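PDB 3H2G: esterase from Xanthomonas oryzae pv. oryzae, which hydrolyses ester bonds in the rice cell wall, acting as a virulence factor in the infection of the plant by this bacterium. Local coordinates for residues K247-E252 / N308-D313; A210-F215 / R316-E321. One frame throughout, in Å; residues are numbered along the deposited sequence.

Interaction 1: residues K247-E252 / N308-D313; sequences KNIYLE and NPFRQD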
loop_
_atom_site.group_PDB
_atom_site.type_symbol
_atom_site.label_atom_id
_atom_site.label_comp_id
_atom_site.label_asym_id
_atom_site.label_seq_id
_atom_site.Cartn_x
_atom_site.Cartn_y
_atom_site.Cartn_z
ATOM N N LYS A 247 -21.713 1.209 0.307
ATOM C CA LYS A 247 -22.986 1.630 -0.271
ATOM C C LYS A 247 -23.845 2.391 0.731
ATOM O O LYS A 247 -25.050 2.146 0.844
ATOM C CB LYS A 247 -23.745 0.399 -0.781
ATOM C CG LYS A 247 -23.029 -0.323 -1.913
ATOM C CD LYS A 247 -23.784 -1.558 -2.366
ATOM C CE LYS A 247 -23.237 -2.071 -3.690
ATOM N NZ LYS A 247 -21.766 -2.306 -3.639
ATOM N N ASN A 248 -23.233 3.331 1.447
ATOM C CA ASN A 248 -23.967 4.088 2.455
ATOM C C ASN A 248 -23.682 5.586 2.478
ATOM O O ASN A 248 -23.951 6.250 3.476
ATOM C CB ASN A 248 -23.681 3.500 3.842
ATOM C CG ASN A 248 -22.217 3.598 4.225
ATOM O OD1 ASN A 248 -21.388 4.084 3.449
ATOM N ND2 ASN A 248 -21.889 3.137 5.429
ATOM N N ILE A 249 -23.147 6.126 1.389
ATOM C CA ILE A 249 -22.849 7.553 1.355
ATOM C C ILE A 249 -23.817 8.335 0.477
ATOM O O ILE A 249 -24.366 9.354 0.908
ATOM C CB ILE A 249 -21.408 7.822 0.857
ATOM C CG1 ILE A 249 -20.409 7.041 1.714
ATOM C CG2 ILE A 249 -21.095 9.314 0.961
ATOM C CD1 ILE A 249 -18.977 7.121 1.219
ATOM N N TYR A 250 -24.028 7.863 -0.750
ATOM C CA TYR A 250 -24.925 8.550 -1.675
ATOM C C TYR A 250 -25.560 7.639 -2.722
ATOM O O TYR A 250 -25.037 6.568 -3.034
ATOM C CB TYR A 250 -24.164 9.675 -2.388
ATOM C CG TYR A 250 -22.987 9.202 -3.229
ATOM C CD1 TYR A 250 -23.181 8.627 -4.487
ATOM C CD2 TYR A 250 -21.677 9.331 -2.762
ATOM C CE1 TYR A 250 -22.098 8.193 -5.263
ATOM C CE2 TYR A 250 -20.590 8.900 -3.527
ATOM C CZ TYR A 250 -20.806 8.335 -4.774
ATOM O OH TYR A 250 -19.731 7.915 -5.528
ATOM N N LEU A 251 -26.700 8.073 -3.252
ATOM C CA LEU A 251 -27.392 7.329 -4.298
ATOM C C LEU A 251 -26.851 7.863 -5.621
ATOM O O LEU A 251 -26.614 7.108 -6.561
ATOM C CB LEU A 251 -28.904 7.570 -4.226
ATOM C CG LEU A 251 -29.744 6.932 -5.339
ATOM C CD1 LEU A 251 -29.653 5.411 -5.259
ATOM C CD2 LEU A 251 -31.190 7.391 -5.214
ATOM N N GLU A 252 -26.662 9.179 -5.674
ATOM C CA GLU A 252 -26.130 9.858 -6.854
ATOM C C GLU A 252 -24.925 10.686 -6.407
ATOM O O GLU A 252 -24.974 11.345 -5.371
ATOM C CB GLU A 252 -27.183 10.790 -7.462
ATOM C CG GLU A 252 -28.498 10.117 -7.805
ATOM C CD GLU A 252 -29.481 11.066 -8.470
ATOM O OE1 GLU A 252 -29.757 12.144 -7.896
ATOM O OE2 GLU A 252 -29.980 10.732 -9.567
ATOM N N ASN A 308 -21.133 11.847 9.794
ATOM C CA ASN A 308 -21.010 11.895 8.336
ATOM C C ASN A 308 -20.680 10.469 7.882
ATOM O O ASN A 308 -19.734 9.862 8.383
ATOM C CB ASN A 308 -19.883 12.852 7.931
ATOM C CG ASN A 308 -19.762 13.004 6.427
ATOM O OD1 ASN A 308 -20.351 13.911 5.824
ATOM N ND2 ASN A 308 -19.009 12.112 5.809
ATOM N N PRO A 309 -21.455 9.918 6.928
ATOM C CA PRO A 309 -21.249 8.557 6.417
ATOM C C PRO A 309 -19.877 8.239 5.827
ATOM O O PRO A 309 -19.366 7.131 6.011
ATOM C CB PRO A 309 -22.383 8.393 5.401
ATOM C CG PRO A 309 -22.602 9.787 4.914
ATOM C CD PRO A 309 -22.538 10.591 6.190
ATOM N N PHE A 310 -19.285 9.187 5.107
ATOM C CA PHE A 310 -17.965 8.945 4.534
ATOM C C PHE A 310 -16.966 8.875 5.681
ATOM O O PHE A 310 -16.089 8.011 5.706
ATOM C CB PHE A 310 -17.581 10.064 3.560
ATOM C CG PHE A 310 -16.156 9.996 3.091
ATOM C CD1 PHE A 310 -15.648 8.831 2.518
ATOM C CD2 PHE A 310 -15.313 11.098 3.234
ATOM C CE1 PHE A 310 -14.314 8.764 2.094
ATOM C CE2 PHE A 310 -13.984 11.042 2.815
ATOM C CZ PHE A 310 -13.483 9.871 2.244
ATOM N N ARG A 311 -17.117 9.784 6.640
ATOM C CA ARG A 311 -16.242 9.821 7.804
ATOM C C ARG A 311 -16.344 8.502 8.573
ATOM O O ARG A 311 -15.332 7.952 9.014
ATOM C CB ARG A 311 -16.632 10.991 8.705
ATOM C CG ARG A 311 -15.714 11.202 9.889
ATOM C CD ARG A 311 -15.995 12.548 10.529
ATOM N NE ARG A 311 -15.367 12.678 11.841
ATOM C CZ ARG A 311 -15.410 13.786 12.572
ATOM N NH1 ARG A 311 -16.046 14.856 12.110
ATOM N NH2 ARG A 311 -14.839 13.818 13.771
ATOM N N GLN A 312 -17.569 8.001 8.731
ATOM C CA GLN A 312 -17.806 6.737 9.427
ATOM C C GLN A 312 -17.095 5.587 8.717
ATOM O O GLN A 312 -16.531 4.704 9.358
ATOM C CB GLN A 312 -19.307 6.429 9.483
ATOM C CG GLN A 312 -20.109 7.262 10.482
ATOM C CD GLN A 312 -19.923 6.800 11.914
ATOM O OE1 GLN A 312 -19.938 5.600 12.197
ATOM N NE2 GLN A 312 -19.761 7.750 12.828
ATOM N N ASP A 313 -17.134 5.593 7.388
ATOM C CA ASP A 313 -16.481 4.541 6.622
ATOM C C ASP A 313 -14.966 4.608 6.788
ATOM O O ASP A 313 -14.290 3.577 6.813
ATOM C CB ASP A 313 -16.865 4.639 5.142
ATOM C CG ASP A 313 -18.334 4.327 4.899
ATOM O OD1 ASP A 313 -18.994 3.776 5.809
ATOM O OD2 ASP A 313 -18.826 4.621 3.791
#

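Interaction 2: residues A210-F215 / R316-E321; sequences ALEQTF and RNNLLE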
loop_
_atom_site.group_PDB
_atom_site.type_symbol
_atom_site.label_atom_id
_atom_site.label_comp_id
_atom_site.label_asym_id
_atom_site.label_seq_id
_atom_site.Cartn_x
_atom_site.Cartn_y
_atom_site.Cartn_z
ATOM N N ALA A 210 -4.132 6.284 11.051
ATOM C CA ALA A 210 -5.208 7.035 11.692
ATOM C C ALA A 210 -5.916 7.651 10.489
ATOM O O ALA A 210 -5.862 8.861 10.256
ATOM C CB ALA A 210 -4.634 8.117 12.604
ATOM N N LEU A 211 -6.562 6.780 9.718
ATOM C CA LEU A 211 -7.245 7.153 8.485
ATOM C C LEU A 211 -8.240 8.294 8.598
ATOM O O LEU A 211 -8.120 9.297 7.895
ATOM C CB LEU A 211 -7.929 5.921 7.880
ATOM C CG LEU A 211 -8.522 6.104 6.480
ATOM C CD1 LEU A 211 -7.429 6.553 5.519
ATOM C CD2 LEU A 211 -9.143 4.802 6.003
ATOM N N GLU A 212 -9.229 8.144 9.473
ATOM C CA GLU A 212 -10.235 9.187 9.647
ATOM C C GLU A 212 -9.619 10.527 10.055
ATOM O O GLU A 212 -9.928 11.566 9.466
ATOM C CB GLU A 212 -11.267 8.755 10.695
ATOM C CG GLU A 212 -12.239 9.861 11.089
ATOM C CD GLU A 212 -13.094 9.486 12.285
ATOM O OE1 GLU A 212 -12.655 8.631 13.082
ATOM O OE2 GLU A 212 -14.195 10.056 12.438
ATOM N N GLN A 213 -8.739 10.507 11.053
ATOM C CA GLN A 213 -8.118 11.744 11.523
ATOM C C GLN A 213 -7.222 12.378 10.460
ATOM O O GLN A 213 -7.093 13.601 10.399
ATOM C CB GLN A 213 -7.314 11.491 12.801
ATOM C CG GLN A 213 -6.908 12.773 13.527
ATOM C CD GLN A 213 -8.113 13.599 13.958
ATOM O OE1 GLN A 213 -9.005 13.102 14.644
ATOM N NE2 GLN A 213 -8.140 14.864 13.556
ATOM N N THR A 214 -6.604 11.548 9.625
ATOM C CA THR A 214 -5.739 12.046 8.561
ATOM C C THR A 214 -6.543 12.905 7.586
ATOM O O THR A 214 -6.083 13.968 7.158
ATOM C CB THR A 214 -5.070 10.878 7.790
ATOM O OG1 THR A 214 -4.077 10.267 8.619
ATOM C CG2 THR A 214 -4.409 11.375 6.517
ATOM N N PHE A 215 -7.743 12.445 7.236
ATOM C CA PHE A 215 -8.607 13.192 6.322
ATOM C C PHE A 215 -9.103 14.469 6.983
ATOM O O PHE A 215 -9.192 15.522 6.341
ATOM C CB PHE A 215 -9.801 12.340 5.875
ATOM C CG PHE A 215 -9.525 11.506 4.659
ATOM C CD1 PHE A 215 -8.743 10.363 4.741
ATOM C CD2 PHE A 215 -10.016 11.894 3.416
ATOM C CE1 PHE A 215 -8.451 9.616 3.604
ATOM C CE2 PHE A 215 -9.731 11.156 2.275
ATOM C CZ PHE A 215 -8.947 10.015 2.369
ATOM N N ARG A 316 -14.079 3.066 10.155
ATOM C CA ARG A 316 -14.130 1.606 10.178
ATOM C C ARG A 316 -12.813 1.042 9.674
ATOM O O ARG A 316 -12.487 -0.120 9.914
ATOM C CB ARG A 316 -15.260 1.079 9.289
ATOM C CG ARG A 316 -16.657 1.488 9.718
ATOM C CD ARG A 316 -17.691 0.752 8.888
ATOM N NE ARG A 316 -19.044 1.255 9.100
ATOM C CZ ARG A 316 -20.131 0.722 8.551
ATOM N NH1 ARG A 316 -20.023 -0.336 7.759
ATOM N NH2 ARG A 316 -21.324 1.249 8.787
ATOM N N ASN A 317 -12.054 1.872 8.968
ATOM C CA ASN A 317 -10.786 1.425 8.433
ATOM C C ASN A 317 -9.561 2.006 9.128
ATOM O O ASN A 317 -8.465 2.036 8.567
ATOM C CB ASN A 317 -10.773 1.654 6.922
ATOM C CG ASN A 317 -11.718 0.702 6.203
ATOM O OD1 ASN A 317 -11.425 -0.487 6.056
ATOM N ND2 ASN A 317 -12.868 1.207 5.783
ATOM N N ASN A 318 -9.753 2.464 10.364
ATOM C CA ASN A 318 -8.635 2.961 11.158
ATOM C C ASN A 318 -7.897 1.692 11.562
ATOM O O ASN A 318 -8.500 0.623 11.629
ATOM C CB ASN A 318 -9.103 3.654 12.445
ATOM C CG ASN A 318 -9.557 5.074 12.217
ATOM O OD1 ASN A 318 -9.067 5.758 11.324
ATOM N ND2 ASN A 318 -10.485 5.537 13.049
ATOM N N LEU A 319 -6.605 1.812 11.837
ATOM C CA LEU A 319 -5.790 0.668 12.251
ATOM C C LEU A 319 -5.097 1.011 13.564
ATOM O O LEU A 319 -3.898 0.791 13.726
ATOM C CB LEU A 319 -4.752 0.358 11.171
ATOM C CG LEU A 319 -5.339 -0.201 9.872
ATOM C CD1 LEU A 319 -4.285 -0.220 8.770
ATOM C CD2 LEU A 319 -5.872 -1.605 10.141
ATOM N N LEU A 320 -5.875 1.527 14.510
ATOM C CA LEU A 320 -5.335 1.959 15.793
ATOM C C LEU A 320 -5.681 1.118 17.019
ATOM O O LEU A 320 -4.840 0.924 17.901
ATOM C CB LEU A 320 -5.788 3.402 16.060
ATOM C CG LEU A 320 -5.555 4.433 14.954
ATOM C CD1 LEU A 320 -6.259 5.743 15.312
ATOM C CD2 LEU A 320 -4.056 4.657 14.767
ATOM N N GLU A 321 -6.912 0.623 17.077
ATOM C CA GLU A 321 -7.372 -0.133 18.239
ATOM C C GLU A 321 -7.024 -1.612 18.325
ATOM O O GLU A 321 -7.896 -2.476 18.229
ATOM C CB GLU A 321 -8.882 0.046 18.391
ATOM C CG GLU A 321 -9.300 1.503 18.487
ATOM C CD GLU A 321 -10.787 1.668 18.725
ATOM O OE1 GLU A 321 -11.582 1.087 17.955
ATOM O OE2 GLU A 321 -11.158 2.386 19.678
HETATM O O HOH W 1 -9.996 8.512 14.537
HETATM O O HOH W 2 -8.114 8.162 12.642
#

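Interaction 1: residues K247-E252 / N308-D313
Asn248 ND2 donates to Asp313 OD1 over 3.0 Å, a fairly straight bond (158° at the hydrogen) that lies in the amide plane and uses the syn lone pair of the carboxylate oxygen. The two flat groups come from opposite directions and are almost coplanar, 6° apart, so the amide meets the carboxylate's two oxygens in nearly one plane. This brings Asn248 OD1 to 2.6 Å from Asp313 OD2. Asn248 reaches across because its CG stands between its own backbone N and carbonyl carbon (chi1 62°), which turns the end of the side chain to the helix. Beside this polar pair, Ile249 lies across Asp313, with CG1 3.6 Å from OD2. Its CD1 then continues to Phe310, 3.9 Å from CA and 4.0 Å from ring atom CD1, meeting the ring obliquely. Pro309 completes the surface: its CB rests 3.3 Å from Asn248 O, and its CG is 4.3 Å from Ile249 CG2. The loop thus docks on the opening residues, Pro309 to Asp313, of helix 309-316. Lys247, with positive phi, is where the chain leaves helix 231-246, and Gln243 of that helix holds the backbone N-H groups of Ile249 and Tyr250 through OE1. The Phe310 ring turns away to pack on Ala238 and Ile239 of the same helix and on Phe298. The contact is a polar clasp between two side chains over a small apolar patch, joining the loop after helix 231-246 to the start of helix 309-316, over fifty residues further along the chain. Asp313 is buried; the short oxygen-oxygen approach, if real, is consistent with a raised proton affinity.

Interaction 2: residues A210-F215 / R316-E321
Asn317 meets the other segment with its CB, 3.7 Å from Leu211 CD2; the two side chains run alongside each other, pointing the same way. Its amide end turns elsewhere, ND2 to Asp313 O and Tyr246 OH, and OD1 to the backbone N of Ser141. Asn318 carries the polar contact. With CG anti to its carbonyl carbon (chi1 -81°), it reaches the start of helix 211-218, where OD1 accepts the N-H of Glu212 over 3.0 Å. The bond is nearly straight at the hydrogen (168°) and lies in the carbonyl plane. A water adds a second grip on the same oxygen: it donates to Asn318 OD1 at 2.9 Å and accepts from Gln213 N, also at 2.9 Å. On the other branch of the amide, a second water donates to Glu212 OE1 and takes a weak bond from Asn318 ND2, while Glu212 OE2 has Arg311 as its partner. Leu320 then turns back toward the helix start and lays CD1 4.0 Å from Ala210 CB, continuing onto Ala347 and Ser350 of helix 342-353. Ala210 holds the N-cap position but has no polar side chain, and Asn318, distant in sequence, serves the N-H groups of the first turn instead, directly and through water. The positive end of the helix would probably polarise that carbonyl oxygen. The arrangement lies where an insertion leaves and rejoins a sheet consistent with the alpha/beta-hydrolase fold: helix 211-218 follows strand 198-205, and the loop around Asn318 leads into the neighbouring parallel strand 328-332, so the contact draws together the chain leaving and re-entering the sheet.

In the fold
Both interactions are partly buried, but interaction 2 lies nearer the middle of the molecule, its centre about 15 Å from that of the chain, against about 23 Å for the centre of interaction 1. Interaction 2 closes the long helical excursion between strands 198-205 and 328-332, and interaction 1 ties loop to helix within it; such an insertion is consistent with a cap over an alpha/beta-hydrolase core. Helix 309-316 links the two: Arg311 NE forms a salt bridge to Glu212 OE2 at 2.9 Å, and the rings of Phe310 and Phe215 touch. The outer contact pairs amide with carboxylate, whereas the inner one relies on backbone N-H groups and waters at a helix start.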